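Afamin (PDB 6RQ7) carries hydrophobic molecules in body fluids, binding vitamin E and keeping lipid-modified Wnt proteins soluble and active. Local coordinates at residues A154-T159 against Q190-F195; S223-K228 against S296-R301; L349-Q354 against F484-F489; K386-V391 against S444-C449. One frame throughout, in Å; residues are numbered along the deposited sequence.

Interaction 1 of 4, residues A154-T159 against Q190-F195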
# COMPACT_ATOMS: atom_id res chain seq x y z
N ALA A 154 -7.07 7.01 -7.91
CA ALA A 154 -7.79 8.14 -8.55
C ALA A 154 -8.51 8.96 -7.48
O ALA A 154 -8.31 10.17 -7.42
CB ALA A 154 -8.73 7.63 -9.61
N PRO A 155 -9.35 8.35 -6.61
CA PRO A 155 -10.04 9.10 -5.56
C PRO A 155 -9.12 10.12 -4.87
O PRO A 155 -9.53 11.25 -4.71
CB PRO A 155 -10.47 8.00 -4.57
CG PRO A 155 -10.70 6.79 -5.45
CD PRO A 155 -9.67 6.91 -6.56
N THR A 156 -7.91 9.69 -4.50
CA THR A 156 -6.87 10.52 -3.83
C THR A 156 -6.56 11.74 -4.69
O THR A 156 -6.79 12.87 -4.21
CB THR A 156 -5.62 9.68 -3.52
OG1 THR A 156 -5.97 8.72 -2.53
CG2 THR A 156 -4.46 10.52 -3.03
N LEU A 157 -6.06 11.53 -5.91
CA LEU A 157 -5.61 12.62 -6.83
C LEU A 157 -6.73 13.65 -7.01
O LEU A 157 -6.44 14.85 -6.87
CB LEU A 157 -5.19 12.02 -8.18
CG LEU A 157 -3.79 11.42 -8.21
CD1 LEU A 157 -3.49 10.82 -9.58
CD2 LEU A 157 -2.73 12.44 -7.84
N LEU A 158 -7.95 13.19 -7.30
CA LEU A 158 -9.14 14.05 -7.52
C LEU A 158 -9.48 14.82 -6.23
O LEU A 158 -9.97 15.96 -6.35
CB LEU A 158 -10.32 13.19 -7.98
CG LEU A 158 -10.22 12.65 -9.41
CD1 LEU A 158 -11.46 11.85 -9.77
CD2 LEU A 158 -10.00 13.78 -10.41
N THR A 159 -9.24 14.22 -5.06
CA THR A 159 -9.44 14.88 -3.74
C THR A 159 -8.38 15.97 -3.56
O THR A 159 -8.77 17.09 -3.16
CB THR A 159 -9.42 13.88 -2.58
OG1 THR A 159 -10.28 12.79 -2.90
CG2 THR A 159 -9.87 14.49 -1.27
N GLN A 190 2.74 16.58 1.85
CA GLN A 190 2.86 15.68 3.03
C GLN A 190 1.81 14.57 2.93
O GLN A 190 2.20 13.38 2.96
CB GLN A 190 2.66 16.46 4.34
CG GLN A 190 3.66 17.60 4.55
CD GLN A 190 5.05 17.13 4.91
OE1 GLN A 190 5.33 15.94 4.99
NE2 GLN A 190 5.94 18.08 5.12
N TYR A 191 0.54 14.96 2.79
CA TYR A 191 -0.65 14.06 2.73
C TYR A 191 -0.51 13.08 1.55
O TYR A 191 -0.69 11.87 1.77
CB TYR A 191 -1.93 14.90 2.63
CG TYR A 191 -3.16 14.14 2.19
CD1 TYR A 191 -3.44 13.96 0.84
CD2 TYR A 191 -4.05 13.62 3.11
CE1 TYR A 191 -4.56 13.27 0.42
CE2 TYR A 191 -5.19 12.93 2.70
CZ TYR A 191 -5.44 12.75 1.35
OH TYR A 191 -6.55 12.07 0.94
N LEU A 192 -0.20 13.59 0.35
CA LEU A 192 -0.16 12.79 -0.90
C LEU A 192 0.96 11.75 -0.83
O LEU A 192 0.69 10.59 -1.20
CB LEU A 192 0.04 13.73 -2.10
CG LEU A 192 0.04 13.06 -3.47
CD1 LEU A 192 -1.27 12.34 -3.73
CD2 LEU A 192 0.31 14.08 -4.57
N LYS A 193 2.15 12.14 -0.39
CA LYS A 193 3.35 11.26 -0.30
C LYS A 193 3.07 10.08 0.64
O LYS A 193 3.64 9.00 0.41
CB LYS A 193 4.58 12.05 0.18
CG LYS A 193 5.13 13.05 -0.82
CD LYS A 193 5.47 12.46 -2.18
CE LYS A 193 6.28 13.40 -3.05
NZ LYS A 193 6.34 12.92 -4.45
N ALA A 194 2.24 10.30 1.67
CA ALA A 194 1.83 9.27 2.66
C ALA A 194 0.80 8.31 2.03
O ALA A 194 0.98 7.09 2.17
CB ALA A 194 1.27 9.94 3.89
N PHE A 195 -0.22 8.86 1.37
CA PHE A 195 -1.36 8.09 0.78
C PHE A 195 -0.86 7.20 -0.36
O PHE A 195 -1.43 6.11 -0.56
CB PHE A 195 -2.47 9.04 0.32
CG PHE A 195 -3.59 9.18 1.32
CD1 PHE A 195 -3.41 9.91 2.48
CD2 PHE A 195 -4.82 8.56 1.11
CE1 PHE A 195 -4.43 10.03 3.41
CE2 PHE A 195 -5.84 8.69 2.04
CZ PHE A 195 -5.64 9.42 3.19

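Interaction 2 of 4, residues S223-K228 against S296-R301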
# COMPACT_ATOMS: atom_id res chain seq x y z
N SER A 223 -11.21 -3.44 11.36
CA SER A 223 -11.60 -3.95 12.70
C SER A 223 -10.96 -3.08 13.78
O SER A 223 -11.61 -2.84 14.81
CB SER A 223 -11.22 -5.40 12.88
OG SER A 223 -11.74 -6.20 11.83
N GLN A 224 -9.73 -2.62 13.54
CA GLN A 224 -8.95 -1.74 14.46
C GLN A 224 -9.53 -0.32 14.40
O GLN A 224 -9.61 0.33 15.46
CB GLN A 224 -7.47 -1.77 14.07
CG GLN A 224 -6.54 -1.45 15.23
CD GLN A 224 -5.09 -1.72 14.89
OE1 GLN A 224 -4.70 -1.75 13.72
NE2 GLN A 224 -4.28 -1.93 15.91
N LYS A 225 -9.91 0.14 13.20
CA LYS A 225 -10.43 1.50 12.92
C LYS A 225 -11.90 1.59 13.35
O LYS A 225 -12.29 2.66 13.87
CB LYS A 225 -10.27 1.81 11.43
CG LYS A 225 -10.59 3.24 11.01
CD LYS A 225 -10.20 3.54 9.57
CE LYS A 225 -10.56 4.94 9.14
NZ LYS A 225 -9.84 5.97 9.93
N PHE A 226 -12.68 0.53 13.12
CA PHE A 226 -14.13 0.43 13.44
C PHE A 226 -14.39 -0.76 14.35
O PHE A 226 -14.91 -1.78 13.91
CB PHE A 226 -14.96 0.29 12.16
CG PHE A 226 -14.73 1.36 11.12
CD1 PHE A 226 -14.87 2.71 11.44
CD2 PHE A 226 -14.40 1.03 9.81
CE1 PHE A 226 -14.66 3.69 10.48
CE2 PHE A 226 -14.20 2.01 8.85
CZ PHE A 226 -14.33 3.34 9.19
N PRO A 227 -14.00 -0.70 15.65
CA PRO A 227 -14.29 -1.78 16.60
C PRO A 227 -15.79 -2.00 16.89
O PRO A 227 -16.16 -3.13 17.13
CB PRO A 227 -13.55 -1.34 17.87
CG PRO A 227 -13.43 0.16 17.74
CD PRO A 227 -13.21 0.38 16.26
N LYS A 228 -16.61 -0.94 16.84
CA LYS A 228 -18.08 -0.98 17.10
C LYS A 228 -18.79 -1.82 16.02
O LYS A 228 -19.96 -2.18 16.23
CB LYS A 228 -18.66 0.44 17.20
CG LYS A 228 -20.18 0.53 17.17
CD LYS A 228 -20.74 1.89 17.55
CE LYS A 228 -20.97 2.81 16.37
NZ LYS A 228 -21.84 3.95 16.72
N SER A 296 -9.75 9.81 8.90
CA SER A 296 -10.34 9.95 10.26
C SER A 296 -9.57 9.08 11.27
O SER A 296 -8.76 8.24 10.83
CB SER A 296 -11.81 9.60 10.26
OG SER A 296 -12.00 8.20 10.15
N ASN A 297 -9.83 9.29 12.56
CA ASN A 297 -9.22 8.51 13.67
C ASN A 297 -10.12 7.30 13.98
O ASN A 297 -11.30 7.32 13.56
CB ASN A 297 -8.98 9.38 14.91
CG ASN A 297 -7.90 8.85 15.83
OD1 ASN A 297 -8.02 8.93 17.05
ND2 ASN A 297 -6.83 8.31 15.25
N LYS A 298 -9.57 6.30 14.68
CA LYS A 298 -10.24 5.01 14.99
C LYS A 298 -11.33 5.25 16.05
O LYS A 298 -11.14 6.14 16.90
CB LYS A 298 -9.21 3.98 15.46
CG LYS A 298 -7.97 3.87 14.59
CD LYS A 298 -7.18 2.59 14.78
CE LYS A 298 -6.85 2.29 16.22
NZ LYS A 298 -6.14 3.41 16.88
N ASP A 299 -12.42 4.47 16.00
CA ASP A 299 -13.64 4.65 16.85
C ASP A 299 -13.29 4.38 18.32
O ASP A 299 -12.26 3.72 18.58
CB ASP A 299 -14.78 3.77 16.34
CG ASP A 299 -16.16 4.18 16.83
OD1 ASP A 299 -16.35 5.38 17.13
OD2 ASP A 299 -17.04 3.30 16.91
N ASP A 300 -14.14 4.84 19.24
CA ASP A 300 -13.87 4.95 20.70
C ASP A 300 -13.85 3.58 21.39
O ASP A 300 -13.51 3.55 22.59
CB ASP A 300 -14.88 5.87 21.38
CG ASP A 300 -14.66 7.35 21.10
OD1 ASP A 300 -13.57 7.85 21.44
OD2 ASP A 300 -15.58 7.99 20.55
N ARG A 301 -14.20 2.50 20.69
CA ARG A 301 -14.22 1.09 21.19
C ARG A 301 -15.41 0.88 22.13
O ARG A 301 -15.83 1.81 22.82
CB ARG A 301 -12.91 0.72 21.91
CG ARG A 301 -11.81 0.22 20.99
CD ARG A 301 -11.01 -0.92 21.58
NE ARG A 301 -10.05 -0.49 22.59
CZ ARG A 301 -9.25 -1.31 23.28
NH1 ARG A 301 -9.30 -2.62 23.07
NH2 ARG A 301 -8.41 -0.82 24.17

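Interaction 3 of 4, residues L349-Q354 against F484-F489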
# COMPACT_ATOMS: atom_id res chain seq x y z
N LEU A 349 -0.53 -7.50 13.65
CA LEU A 349 -1.88 -8.12 13.69
C LEU A 349 -1.98 -9.25 12.65
O LEU A 349 -2.94 -10.02 12.73
CB LEU A 349 -2.95 -7.05 13.45
CG LEU A 349 -3.27 -6.17 14.65
CD1 LEU A 349 -4.01 -4.91 14.23
CD2 LEU A 349 -4.07 -6.95 15.69
N LEU A 350 -1.02 -9.32 11.72
CA LEU A 350 -0.88 -10.45 10.75
C LEU A 350 0.15 -11.46 11.28
O LEU A 350 -0.16 -12.67 11.24
CB LEU A 350 -0.48 -9.89 9.38
CG LEU A 350 -1.64 -9.64 8.42
CD1 LEU A 350 -1.43 -8.37 7.61
CD2 LEU A 350 -1.85 -10.84 7.50
N ARG A 351 1.30 -10.98 11.76
CA ARG A 351 2.36 -11.82 12.40
C ARG A 351 1.70 -12.76 13.42
O ARG A 351 2.00 -13.97 13.39
CB ARG A 351 3.42 -10.97 13.10
CG ARG A 351 4.50 -10.42 12.17
CD ARG A 351 5.72 -9.94 12.93
NE ARG A 351 6.35 -8.80 12.27
CZ ARG A 351 6.09 -7.52 12.52
NH1 ARG A 351 5.20 -7.18 13.45
NH2 ARG A 351 6.72 -6.57 11.85
N ILE A 352 0.83 -12.21 14.27
CA ILE A 352 0.10 -12.95 15.34
C ILE A 352 -0.81 -13.99 14.70
O ILE A 352 -0.71 -15.17 15.08
CB ILE A 352 -0.67 -11.97 16.25
CG1 ILE A 352 0.28 -11.27 17.23
CG2 ILE A 352 -1.81 -12.68 16.98
CD1 ILE A 352 -0.29 -10.03 17.87
N VAL A 353 -1.67 -13.57 13.76
CA VAL A 353 -2.65 -14.46 13.06
C VAL A 353 -1.87 -15.61 12.42
O VAL A 353 -2.31 -16.77 12.57
CB VAL A 353 -3.48 -13.69 12.01
CG1 VAL A 353 -4.32 -14.63 11.16
CG2 VAL A 353 -4.35 -12.63 12.66
N GLN A 354 -0.76 -15.31 11.74
CA GLN A 354 0.13 -16.31 11.11
C GLN A 354 0.65 -17.26 12.20
O GLN A 354 0.46 -18.48 12.05
CB GLN A 354 1.26 -15.62 10.35
CG GLN A 354 2.21 -16.58 9.63
CD GLN A 354 1.50 -17.45 8.62
OE1 GLN A 354 0.67 -16.98 7.85
NE2 GLN A 354 1.84 -18.73 8.62
N PHE A 484 5.97 -11.25 7.98
CA PHE A 484 7.38 -11.47 8.42
C PHE A 484 8.34 -11.13 7.28
O PHE A 484 8.98 -12.06 6.74
CB PHE A 484 7.57 -12.92 8.89
CG PHE A 484 6.73 -13.32 10.08
CD1 PHE A 484 7.10 -12.95 11.37
CD2 PHE A 484 5.58 -14.08 9.92
CE1 PHE A 484 6.34 -13.33 12.46
CE2 PHE A 484 4.82 -14.46 11.02
CZ PHE A 484 5.20 -14.08 12.28
N ARG A 485 8.44 -9.85 6.91
CA ARG A 485 9.48 -9.32 5.99
C ARG A 485 10.34 -8.29 6.73
O ARG A 485 11.57 -8.29 6.51
CB ARG A 485 8.86 -8.76 4.70
CG ARG A 485 7.94 -7.56 4.90
CD ARG A 485 7.65 -6.79 3.62
NE ARG A 485 7.40 -7.62 2.44
CZ ARG A 485 6.96 -7.17 1.27
NH1 ARG A 485 6.77 -8.01 0.27
NH2 ARG A 485 6.69 -5.88 1.10
N ARG A 486 9.74 -7.46 7.60
CA ARG A 486 10.46 -6.50 8.47
C ARG A 486 11.43 -7.25 9.38
O ARG A 486 12.62 -6.92 9.41
CB ARG A 486 9.49 -5.64 9.28
CG ARG A 486 10.16 -4.76 10.33
CD ARG A 486 9.21 -3.77 10.97
NE ARG A 486 9.91 -2.82 11.83
CZ ARG A 486 10.37 -3.09 13.05
NH1 ARG A 486 10.20 -4.29 13.59
NH2 ARG A 486 10.99 -2.15 13.74
N PRO A 487 10.99 -8.27 10.15
CA PRO A 487 11.91 -9.05 10.98
C PRO A 487 12.91 -9.85 10.14
O PRO A 487 14.02 -10.05 10.60
CB PRO A 487 10.98 -9.99 11.77
CG PRO A 487 9.75 -10.10 10.90
CD PRO A 487 9.60 -8.74 10.27
N CYS A 488 12.50 -10.29 8.94
CA CYS A 488 13.37 -10.95 7.92
C CYS A 488 14.51 -10.00 7.54
O CYS A 488 15.67 -10.44 7.55
CB CYS A 488 12.61 -11.31 6.66
SG CYS A 488 13.59 -12.28 5.48
N PHE A 489 14.17 -8.75 7.20
CA PHE A 489 15.12 -7.67 6.82
C PHE A 489 15.99 -7.29 8.02
O PHE A 489 17.20 -7.06 7.83
CB PHE A 489 14.37 -6.44 6.29
CG PHE A 489 14.07 -6.47 4.82
CD1 PHE A 489 15.09 -6.49 3.88
CD2 PHE A 489 12.76 -6.46 4.36
CE1 PHE A 489 14.81 -6.51 2.53
CE2 PHE A 489 12.48 -6.48 3.00
CZ PHE A 489 13.51 -6.51 2.09

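Interaction 4 of 4, residues K386-V391 against S444-C449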
# COMPACT_ATOMS: atom_id res chain seq x y z
N LYS A 386 7.68 -8.30 23.17
CA LYS A 386 9.05 -8.42 22.60
C LYS A 386 9.21 -7.38 21.48
O LYS A 386 10.23 -6.66 21.50
CB LYS A 386 9.28 -9.86 22.12
CG LYS A 386 10.57 -10.10 21.34
CD LYS A 386 10.37 -10.23 19.84
CE LYS A 386 11.64 -10.56 19.09
NZ LYS A 386 12.18 -11.89 19.45
N SER A 387 8.24 -7.31 20.57
CA SER A 387 8.25 -6.41 19.38
C SER A 387 8.15 -4.95 19.81
O SER A 387 8.82 -4.10 19.21
CB SER A 387 7.16 -6.78 18.41
OG SER A 387 7.27 -8.14 18.03
N LEU A 388 7.33 -4.67 20.83
CA LEU A 388 7.10 -3.30 21.38
C LEU A 388 8.40 -2.81 22.03
O LEU A 388 8.81 -1.67 21.73
CB LEU A 388 5.95 -3.34 22.38
CG LEU A 388 5.08 -2.08 22.44
CD1 LEU A 388 3.96 -2.25 23.46
CD2 LEU A 388 5.91 -0.85 22.75
N LYS A 389 9.01 -3.65 22.87
CA LYS A 389 10.29 -3.37 23.57
C LYS A 389 11.42 -3.24 22.53
O LYS A 389 12.37 -2.49 22.80
CB LYS A 389 10.60 -4.48 24.57
CG LYS A 389 11.80 -4.22 25.47
CD LYS A 389 12.06 -5.32 26.48
CE LYS A 389 13.38 -5.15 27.21
NZ LYS A 389 13.64 -6.27 28.14
N MET A 390 11.31 -3.94 21.40
CA MET A 390 12.31 -3.91 20.30
C MET A 390 12.25 -2.56 19.59
O MET A 390 13.30 -2.11 19.09
CB MET A 390 12.05 -5.03 19.29
CG MET A 390 13.27 -5.42 18.48
SD MET A 390 13.34 -7.21 18.17
CE MET A 390 11.82 -7.45 17.25
N VAL A 391 11.07 -1.93 19.55
CA VAL A 391 10.85 -0.56 18.99
C VAL A 391 11.48 0.46 19.95
O VAL A 391 12.05 1.45 19.45
CB VAL A 391 9.35 -0.28 18.74
CG1 VAL A 391 8.96 1.16 19.07
CG2 VAL A 391 8.95 -0.62 17.32
N SER A 444 2.24 7.44 23.25
CA SER A 444 1.35 6.26 23.36
C SER A 444 1.09 5.70 21.96
O SER A 444 0.82 6.51 21.04
CB SER A 444 0.06 6.62 24.06
OG SER A 444 -0.55 7.74 23.45
N GLU A 445 1.19 4.38 21.80
CA GLU A 445 1.06 3.65 20.51
C GLU A 445 2.24 4.03 19.59
O GLU A 445 2.01 4.17 18.37
CB GLU A 445 -0.27 3.96 19.83
CG GLU A 445 -1.49 3.77 20.73
CD GLU A 445 -2.83 3.87 20.02
OE1 GLU A 445 -3.85 4.02 20.73
OE2 GLU A 445 -2.87 3.77 18.78
N GLU A 446 3.45 4.17 20.15
CA GLU A 446 4.70 4.46 19.38
C GLU A 446 5.08 3.24 18.54
O GLU A 446 5.76 3.42 17.51
CB GLU A 446 5.86 4.87 20.29
CG GLU A 446 6.23 3.84 21.34
CD GLU A 446 7.68 3.89 21.78
OE1 GLU A 446 8.28 4.98 21.77
OE2 GLU A 446 8.22 2.81 22.13
N PHE A 447 4.68 2.04 18.98
CA PHE A 447 4.88 0.76 18.26
C PHE A 447 3.84 0.63 17.14
O PHE A 447 4.20 0.17 16.05
CB PHE A 447 4.80 -0.43 19.23
CG PHE A 447 4.72 -1.77 18.55
CD1 PHE A 447 5.61 -2.12 17.55
CD2 PHE A 447 3.75 -2.70 18.92
CE1 PHE A 447 5.54 -3.35 16.92
CE2 PHE A 447 3.68 -3.93 18.29
CZ PHE A 447 4.57 -4.26 17.29
N ALA A 448 2.60 1.05 17.42
CA ALA A 448 1.45 1.00 16.48
C ALA A 448 1.77 1.77 15.20
O ALA A 448 1.07 1.55 14.19
CB ALA A 448 0.21 1.55 17.13
N CYS A 449 2.77 2.66 15.24
CA CYS A 449 3.19 3.52 14.10
C CYS A 449 4.51 3.01 13.50
O CYS A 449 4.48 2.53 12.35
CB CYS A 449 3.34 4.96 14.56
SG CYS A 449 4.07 6.03 13.29

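Interaction 1 of 4, residues A154-T159 against Q190-F195
Thr156 OG1 lies 3.8 Å from CD2 of the Phe195 ring, yet its bonds go elsewhere: it gives a hydrogen bond to Gln291 OE1 and receives a weak one from Gln199 NE2. A buried threonine suits this place because one short side chain serves two kinds of neighbour. With chi1 at -67°, its OG1 stands beside the backbone N and faces these amides, while CG2 is anti to that N and swings toward the other helix. CG2 then meets the tip of Leu192 at CD1, 3.7 Å away, the side chains slanting past one another. It also comes obliquely within 4.4 Å of CE1 of Tyr191. At the next residue, Leu157 CD2 approaches the same Leu192 CD1 at 4.4 Å, and both leucines also rest on Val152. On the aromatic side, the Tyr191 hydroxyl stands over the centre of the Phe195 ring, 3.5 Å above its plane, so the two rings of successive turns brace each other next to the threonine.

The two short helical segments run antiparallel at 176°, their axes 11.0 Å apart, a wide spacing bridged by side chains alone. Residues 154-159 lie in the first albumin repeat and residues 190-195 in the second, so this is a joint between repeats, and Phe195 falls within the region that forms the hydrophobic-ligand pocket. Gln291, from helix 288-295, touches Thr159, Tyr191 and Phe195 as well. Chemically, the interface is a mostly apolar seam in which the Thr156 hydroxyl is satisfied by amides from outside the two segments, so that a polar atom can sit beside a phenyl ring.

Interaction 2 of 4, residues S223-K228 against S296-R301
Lys298 drapes its aliphatic chain over the C-terminal end of helix 213-225, in the second albumin repeat and within the region that forms the hydrophobic-ligand pocket. Here a loop closes off a helix end. Lys298 CB lies 3.7 Å from the carbonyl oxygen of Gln224. CG passes beside Lys225 CA, CD comes 3.4 Å from Gln224 O, and CE reaches Gln224 CG at 3.9 Å. Bends at chi3 (-51°) and chi4 (-55°) curl the chain round that carbonyl and carry NZ to the backbone O of Pro342, with a long, weak ion pair to Glu445. Lysine fits because methylenes pack on the helix end while the charge travels on to an acceptor; a methionine here would probably leave Pro342 O without this donor and Glu445 without its distant cation.

The backbone beside it makes the one hydrogen bond assigned between the segments. Asp299 N gives a 2.8 Å hydrogen bond to Lys225 O, nearly straight at 165°, so a carbonyl of the last helical turn finds a donor in the loop. Lys225 itself reaches along the loop toward Ser296, its NZ 2.7 Å from Ser296 O and weakly bonded to Ile294 O.

Past the helix, Pro227 supplies a rigid apolar surface: its CD meets Asp299 CB, and its CG touches Arg301 CG where the two side chains cross at about a right angle. The Asp299 carboxylate is divided between neighbours. OD1 bonds to Ser276 OG, and OD2 rests 3.3 Å from CB of Lys228, whose own NZ is 4.8 Å from that oxygen and bonds instead to Asp272 O.

Interaction 3 of 4, residues L349-Q354 against F484-F489
Arg351 lays the root of its side chain over one face of the Phe484 ring, and this is the closely packed half of the contact. CG sits 3.7 Å from the ring centroid and 22° off its normal, a CH-pi contact, displaced toward CE1. With chi1 at -82°, CG lies anti to the carbonyl carbon, and CB, CG and CD follow one another across that phenyl. Gln354 comes at the ring's edge instead, its CG 3.6 Å from Phe484 CE2, on a side where both residues are partly exposed.

The far end is looser. The guanidinium is turned 64° from the ring and is not stacked on it; Pro487 CD lies 3.8 Å from Arg351 NE, and Arg486 CD 3.8 Å from Arg351 NH2, both at the edge of the guanidinium. Arg486 NH1 is 4.5 Å from Arg351 NH2, a like-charge approach probably eased by the salt bridges of Arg351 NH1 to Glu348 and Asp451. Arginine suits the spot, since its methylenes serve the ring and its charge those acids; a leucine in its place would probably leave both carboxylates without this cationic mate.

The contact joins the second albumin repeat to the third. Behind it, helix 346-363 packs Leu349 and Leu350 on helix 213-225 and Ile352 and Val353 on helix 326-339, while Phe489 leans on helix 456-462.

Interaction 4 of 4, residues K386-V391 against S444-C449
The backbones of helix 376-392 and of the N-terminal part of helix 447-454 come close, with CA of Leu388 5.6 Å from CA of Phe447. Residues 386-391 and 444-449 both lie in the third albumin repeat, and this is helix packing beside one of the family's paired disulfides: Cys449 is bonded to Cys440, whose neighbour Cys441 pairs with Cys395.

Phe447 is the wedge. Its CG stands anti to the backbone N (chi1 169°), which sends the ring toward the other helix and presents one face to that helix's main chain. Leu388 CA lies 4.2 Å from the ring centroid, 20° off the normal, a CH-pi contact for which an aromatic residue is suited because its flat face can lie against the main chain. Leu388 CG fills the space by the base of the ring, 3.6 Å from Phe447 CB. At the outer end, small Ser387 lets CZ approach its CB at 3.8 Å, while its OG turns back to Thr383 O in its own helix. The ring's edge is taken by a branch of Val391, CG2 lying 3.7 Å from CD1.

The other branch of Val391 meets an acid: Glu446 extends past it in the opposite direction, bringing OE2 3.6 Å from CG1.

From the N terminus, interaction 1 comes first, closing a short loop of 30 residues between the first and second albumin repeats. Helix 189-209 leads straight into helix 213-225, where interaction 2 opens; it closes a 67-residue loop within the second repeat. Interaction 3 then spans 129 residues, from the second repeat to the third, and interaction 4, wholly in the third, opens and shuts within that span; none of the loops cross. Interaction 2 touches both later ones, through Gln224 against Leu349 and Lys298 near Glu445. Interactions 3 and 4 lie about 14 Å apart between centres, whereas interactions 1 and 3 fall on opposite sides of the chain's centre.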